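Local coordinates for HD-GYP domain-containing protein (PDB 3TM8) that binds two iron ions in an HD-GYP domain and probably belongs to the cyclic-di-GMP phosphodiesterase class of signalling hydrolases, at residues A[203-215]-A[228-240]. Numbering follows the deposited sequence.
Sequences HDYGHHHSPLNLN and LWKKHPIEGAQKV. With FE (Fe (III) ion), chain E; FE (Fe (III) ion), chain D; PO4 (phosphate ion), chain C.
Gly-206, in the short 3-10 turn of 203-215, lies against Gly-236 of helix 223-240 with their CA atoms 3.8 Å apart, and its CA-H points at His-232 O. A water links Gly-206 O to Glu-235 OE1. Beside this close backbone approach the rings of His-207 and His-232 stack face to face, centroids 3.6 Å apart and planes 23° from parallel; Leu-214 CD2 lies over the other face of His-207. The His-232 ring is fixed in rotation from both ends: ND1 donates in the ring plane to Trp-229 O (2.6 Å), and NE2 binds one iron. His-232 chi1 of 83° sets its CG between backbone N and carbonyl carbon, turning the ring to the metal. His-203 and Asp-204 are the HD pair that names the superfamily; the Asp-204 carboxylate bridges the irons, OD1 on the His-232 ion, OD2 on the His-203 ion. His-170 and Asn-285 add to the His-203 iron, His-257 and Glu-258 to the His-232 iron, and a water bridges the two. A phosphate, probably from the crystallisation liquor, also spans them and accepts from His-207 NE2 at O4 (2.8 Å) and from Trp-229 NE1 at O1, nearly straight at 176°. Farther out, Tyr-205 CE2 touches Val-240 CG1.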
loop_
_atom_site.group_PDB
_atom_site.type_symbol
_atom_site.label_atom_id
_atom_site.label_comp_id
_atom_site.label_asym_id
_atom_site.label_seq_id
_atom_site.Cartn_x
_atom_site.Cartn_y
_atom_site.Cartn_z
ATOM N N HIS A 203 2.768 -5.652 -4.188
ATOM C CA HIS A 203 2.147 -6.702 -4.990
ATOM C C HIS A 203 1.729 -6.251 -6.384
ATOM O O HIS A 203 1.808 -7.030 -7.335
ATOM C CB HIS A 203 0.984 -7.388 -4.254
ATOM C CG HIS A 203 -0.303 -6.621 -4.263
ATOM N ND1 HIS A 203 -0.589 -5.616 -3.359
ATOM C CD2 HIS A 203 -1.387 -6.720 -5.070
ATOM C CE1 HIS A 203 -1.796 -5.134 -3.610
ATOM N NE2 HIS A 203 -2.306 -5.796 -4.635
ATOM N N ASP A 204 1.292 -4.996 -6.509
ATOM C CA ASP A 204 0.748 -4.493 -7.771
ATOM C C ASP A 204 1.743 -3.689 -8.588
ATOM O O ASP A 204 1.365 -2.838 -9.398
ATOM C CB ASP A 204 -0.546 -3.717 -7.526
ATOM C CG ASP A 204 -1.776 -4.611 -7.587
ATOM O OD1 ASP A 204 -1.686 -5.691 -8.215
ATOM O OD2 ASP A 204 -2.826 -4.236 -7.012
ATOM N N TYR A 205 3.022 -3.992 -8.407
ATOM C CA TYR A 205 4.070 -3.379 -9.213
ATOM C C TYR A 205 3.763 -3.440 -10.718
ATOM O O TYR A 205 4.080 -2.510 -11.468
ATOM C CB TYR A 205 5.411 -4.049 -8.910
ATOM C CG TYR A 205 6.545 -3.557 -9.772
ATOM C CD1 TYR A 205 6.801 -2.195 -9.924
ATOM C CD2 TYR A 205 7.358 -4.458 -10.445
ATOM C CE1 TYR A 205 7.856 -1.752 -10.719
ATOM C CE2 TYR A 205 8.392 -4.029 -11.241
ATOM C CZ TYR A 205 8.640 -2.680 -11.378
ATOM O OH TYR A 205 9.681 -2.287 -12.177
ATOM N N GLY A 206 3.131 -4.524 -11.162
ATOM C CA GLY A 206 2.793 -4.670 -12.567
ATOM C C GLY A 206 1.875 -3.593 -13.118
ATOM O O GLY A 206 1.820 -3.395 -14.341
ATOM N N HIS A 207 1.138 -2.916 -12.241
ATOM C CA HIS A 207 0.250 -1.834 -12.673
ATOM C C HIS A 207 0.958 -0.480 -12.750
ATOM O O HIS A 207 0.345 0.496 -13.158
ATOM C CB HIS A 207 -0.944 -1.646 -11.721
ATOM C CG HIS A 207 -1.964 -2.744 -11.742
ATOM N ND1 HIS A 207 -2.525 -3.241 -12.901
ATOM C CD2 HIS A 207 -2.592 -3.375 -10.721
ATOM C CE1 HIS A 207 -3.421 -4.163 -12.590
ATOM N NE2 HIS A 207 -3.487 -4.259 -11.274
ATOM N N HIS A 208 2.209 -0.397 -12.305
ATOM C CA HIS A 208 2.882 0.899 -12.236
ATOM C C HIS A 208 2.974 1.505 -13.628
ATOM O O HIS A 208 3.482 0.872 -14.552
ATOM C CB HIS A 208 4.263 0.730 -11.614
ATOM C CG HIS A 208 5.029 2.001 -11.461
ATOM N ND1 HIS A 208 4.650 3.010 -10.602
ATOM C CD2 HIS A 208 6.186 2.403 -12.029
ATOM C CE1 HIS A 208 5.534 3.990 -10.663
ATOM N NE2 HIS A 208 6.480 3.644 -11.517
ATOM N N HIS A 209 2.475 2.738 -13.759
ATOM C CA HIS A 209 2.399 3.461 -15.035
ATOM C C HIS A 209 1.643 2.728 -16.138
ATOM O O HIS A 209 1.921 2.907 -17.324
ATOM C CB HIS A 209 3.779 3.948 -15.478
ATOM C CG HIS A 209 4.210 5.193 -14.770
ATOM N ND1 HIS A 209 4.935 6.189 -15.383
ATOM C CD2 HIS A 209 3.977 5.621 -13.506
ATOM C CE1 HIS A 209 5.158 7.165 -14.520
ATOM N NE2 HIS A 209 4.585 6.846 -13.374
ATOM N N SER A 210 0.662 1.926 -15.734
ATOM C CA SER A 210 -0.260 1.305 -16.670
ATOM C C SER A 210 -1.357 2.296 -17.064
ATOM O O SER A 210 -1.759 3.129 -16.252
ATOM C CB SER A 210 -0.893 0.078 -16.019
ATOM O OG SER A 210 -1.971 -0.394 -16.802
ATOM N N PRO A 211 -1.863 2.197 -18.308
ATOM C CA PRO A 211 -2.949 3.091 -18.722
ATOM C C PRO A 211 -4.296 2.617 -18.201
ATOM O O PRO A 211 -5.301 3.298 -18.377
ATOM C CB PRO A 211 -2.919 2.994 -20.251
ATOM C CG PRO A 211 -2.367 1.636 -20.520
ATOM C CD PRO A 211 -1.368 1.367 -19.418
ATOM N N LEU A 212 -4.319 1.454 -17.560
ATOM C CA LEU A 212 -5.565 0.901 -17.064
ATOM C C LEU A 212 -6.136 1.725 -15.918
ATOM O O LEU A 212 -5.421 2.068 -14.979
ATOM C CB LEU A 212 -5.340 -0.537 -16.588
ATOM C CG LEU A 212 -6.542 -1.299 -16.025
ATOM C CD1 LEU A 212 -7.633 -1.486 -17.075
ATOM C CD2 LEU A 212 -6.084 -2.643 -15.492
ATOM N N ASN A 213 -7.430 2.019 -15.983
ATOM C CA ASN A 213 -8.143 2.576 -14.837
ATOM C C ASN A 213 -8.564 1.439 -13.914
ATOM O O ASN A 213 -9.442 0.653 -14.259
ATOM C CB ASN A 213 -9.374 3.362 -15.299
ATOM C CG ASN A 213 -10.208 3.893 -14.141
ATOM O OD1 ASN A 213 -9.787 3.864 -12.986
ATOM N ND2 ASN A 213 -11.397 4.401 -14.456
ATOM N N LEU A 214 -7.920 1.344 -12.754
ATOM C CA LEU A 214 -8.190 0.242 -11.833
ATOM C C LEU A 214 -9.512 0.405 -11.108
ATOM O O LEU A 214 -10.065 -0.554 -10.581
ATOM C CB LEU A 214 -7.080 0.120 -10.793
ATOM C CG LEU A 214 -5.722 -0.301 -11.341
ATOM C CD1 LEU A 214 -4.710 -0.337 -10.218
ATOM C CD2 LEU A 214 -5.818 -1.651 -12.033
ATOM N N ASN A 215 -10.002 1.635 -11.071
ATOM C CA ASN A 215 -11.197 1.971 -10.316
ATOM C C ASN A 215 -12.465 1.641 -11.100
ATOM O O ASN A 215 -13.293 2.512 -11.378
ATOM C CB ASN A 215 -11.144 3.450 -9.924
ATOM C CG ASN A 215 -12.218 3.840 -8.928
ATOM O OD1 ASN A 215 -12.799 4.926 -9.022
ATOM N ND2 ASN A 215 -12.488 2.964 -7.972
ATOM N N LEU A 228 -5.564 -6.451 -20.518
ATOM C CA LEU A 228 -4.427 -5.718 -19.976
ATOM C C LEU A 228 -4.259 -6.055 -18.494
ATOM O O LEU A 228 -3.166 -6.369 -18.039
ATOM C CB LEU A 228 -4.619 -4.213 -20.174
ATOM C CG LEU A 228 -3.491 -3.293 -19.707
ATOM C CD1 LEU A 228 -2.158 -3.687 -20.334
ATOM C CD2 LEU A 228 -3.841 -1.848 -20.031
ATOM N N TRP A 229 -5.357 -6.010 -17.750
ATOM C CA TRP A 229 -5.329 -6.347 -16.332
ATOM C C TRP A 229 -4.714 -7.735 -16.071
ATOM O O TRP A 229 -3.889 -7.897 -15.167
ATOM C CB TRP A 229 -6.746 -6.245 -15.746
ATOM C CG TRP A 229 -6.797 -6.510 -14.277
ATOM C CD1 TRP A 229 -6.704 -5.587 -13.268
ATOM C CD2 TRP A 229 -6.947 -7.783 -13.643
ATOM N NE1 TRP A 229 -6.794 -6.209 -12.052
ATOM C CE2 TRP A 229 -6.936 -7.559 -12.249
ATOM C CE3 TRP A 229 -7.082 -9.091 -14.118
ATOM C CZ2 TRP A 229 -7.063 -8.595 -11.328
ATOM C CZ3 TRP A 229 -7.209 -10.120 -13.203
ATOM C CH2 TRP A 229 -7.196 -9.867 -11.822
ATOM N N LYS A 230 -5.081 -8.730 -16.875
ATOM C CA LYS A 230 -4.581 -10.083 -16.632
ATOM C C LYS A 230 -3.061 -10.206 -16.736
ATOM O O LYS A 230 -2.476 -11.131 -16.177
ATOM C CB LYS A 230 -5.256 -11.101 -17.556
ATOM C CG LYS A 230 -6.702 -11.387 -17.180
ATOM C CD LYS A 230 -7.341 -12.393 -18.126
ATOM C CE LYS A 230 -8.800 -12.626 -17.770
ATOM N NZ LYS A 230 -9.487 -13.474 -18.780
ATOM N N LYS A 231 -2.430 -9.292 -17.466
ATOM C CA LYS A 231 -0.977 -9.331 -17.636
ATOM C C LYS A 231 -0.174 -8.865 -16.417
ATOM O O LYS A 231 1.016 -9.171 -16.304
ATOM C CB LYS A 231 -0.566 -8.493 -18.848
ATOM C CG LYS A 231 -1.127 -8.993 -20.175
ATOM C CD LYS A 231 -0.724 -8.075 -21.325
ATOM C CE LYS A 231 -0.975 -8.712 -22.689
ATOM N NZ LYS A 231 -2.411 -9.025 -22.939
ATOM N N HIS A 232 -0.792 -8.110 -15.513
ATOM C CA HIS A 232 0.016 -7.401 -14.510
ATOM C C HIS A 232 0.856 -8.268 -13.545
ATOM O O HIS A 232 1.997 -7.912 -13.246
ATOM C CB HIS A 232 -0.778 -6.297 -13.782
ATOM C CG HIS A 232 -1.620 -6.780 -12.644
ATOM N ND1 HIS A 232 -2.900 -7.259 -12.819
ATOM C CD2 HIS A 232 -1.389 -6.801 -11.309
ATOM C CE1 HIS A 232 -3.409 -7.583 -11.642
ATOM N NE2 HIS A 232 -2.510 -7.323 -10.711
ATOM N N PRO A 233 0.314 -9.396 -13.052
ATOM C CA PRO A 233 1.175 -10.172 -12.147
ATOM C C PRO A 233 2.337 -10.802 -12.906
ATOM O O PRO A 233 3.446 -10.893 -12.387
ATOM C CB PRO A 233 0.255 -11.272 -11.606
ATOM C CG PRO A 233 -1.110 -10.968 -12.103
ATOM C CD PRO A 233 -1.029 -9.976 -13.212
ATOM N N ILE A 234 2.069 -11.235 -14.132
ATOM C CA ILE A 234 3.080 -11.874 -14.962
ATOM C C ILE A 234 4.193 -10.893 -15.301
ATOM O O ILE A 234 5.376 -11.192 -15.119
ATOM C CB ILE A 234 2.457 -12.434 -16.260
ATOM C CG1 ILE A 234 1.411 -13.499 -15.918
ATOM C CG2 ILE A 234 3.538 -13.001 -17.173
ATOM C CD1 ILE A 234 0.595 -13.979 -17.106
ATOM N N GLU A 235 3.809 -9.713 -15.779
ATOM C CA GLU A 235 4.775 -8.681 -16.128
ATOM C C GLU A 235 5.522 -8.168 -14.906
ATOM O O GLU A 235 6.739 -7.977 -14.948
ATOM C CB GLU A 235 4.095 -7.527 -16.864
ATOM C CG GLU A 235 3.684 -7.881 -18.280
ATOM C CD GLU A 235 3.227 -6.675 -19.071
ATOM O OE1 GLU A 235 3.083 -5.590 -18.471
ATOM O OE2 GLU A 235 3.014 -6.814 -20.293
ATOM N N GLY A 236 4.792 -7.943 -13.817
ATOM C CA GLY A 236 5.401 -7.484 -12.581
ATOM C C GLY A 236 6.497 -8.422 -12.110
ATOM O O GLY A 236 7.610 -7.996 -11.797
ATOM N N ALA A 237 6.185 -9.712 -12.067
ATOM C CA ALA A 237 7.143 -10.698 -11.591
ATOM C C ALA A 237 8.331 -10.853 -12.542
ATOM O O ALA A 237 9.470 -10.991 -12.101
ATOM C CB ALA A 237 6.456 -12.034 -11.368
ATOM N N GLN A 238 8.069 -10.827 -13.846
ATOM C CA GLN A 238 9.146 -10.987 -14.812
ATOM C C GLN A 238 10.187 -9.881 -14.658
ATOM O O GLN A 238 11.384 -10.107 -14.837
ATOM C CB GLN A 238 8.596 -11.022 -16.239
ATOM C CG GLN A 238 7.903 -12.325 -16.595
ATOM C CD GLN A 238 7.225 -12.270 -17.945
ATOM O OE1 GLN A 238 7.045 -11.192 -18.519
ATOM N NE2 GLN A 238 6.841 -13.432 -18.461
ATOM N N LYS A 239 9.721 -8.686 -14.312
ATOM C CA LYS A 239 10.607 -7.541 -14.151
ATOM C C LYS A 239 11.542 -7.679 -12.951
ATOM O O LYS A 239 12.665 -7.179 -12.978
ATOM C CB LYS A 239 9.798 -6.251 -14.017
ATOM C CG LYS A 239 9.009 -5.863 -15.257
ATOM C CD LYS A 239 8.216 -4.588 -14.997
ATOM C CE LYS A 239 7.307 -4.235 -16.162
ATOM N NZ LYS A 239 8.076 -3.943 -17.400
ATOM N N VAL A 240 11.088 -8.344 -11.894
ATOM C CA VAL A 240 11.894 -8.417 -10.676
ATOM C C VAL A 240 12.523 -9.779 -10.398
ATOM O O VAL A 240 13.409 -9.875 -9.555
ATOM C CB VAL A 240 11.093 -7.993 -9.425
ATOM C CG1 VAL A 240 10.619 -6.548 -9.547
ATOM C CG2 VAL A 240 9.923 -8.943 -9.192
HETATM FE FE FE E . -3.133 -7.223 -8.620
HETATM FE FE FE D . -4.154 -5.416 -5.901
HETATM P P PO4 C . -5.895 -5.576 -8.540
HETATM O O1 PO4 C . -6.814 -4.761 -9.414
HETATM O O2 PO4 C . -5.691 -4.948 -7.182
HETATM O O3 PO4 C . -6.531 -6.950 -8.225
HETATM O O4 PO4 C . -4.605 -5.863 -9.277
HETATM O O HOH W 1 2.057 -6.928 -10.049
HETATM O O HOH W 2 1.278 -5.188 -16.547
HETATM O O HOH W 3 -3.809 -7.127 -6.819
#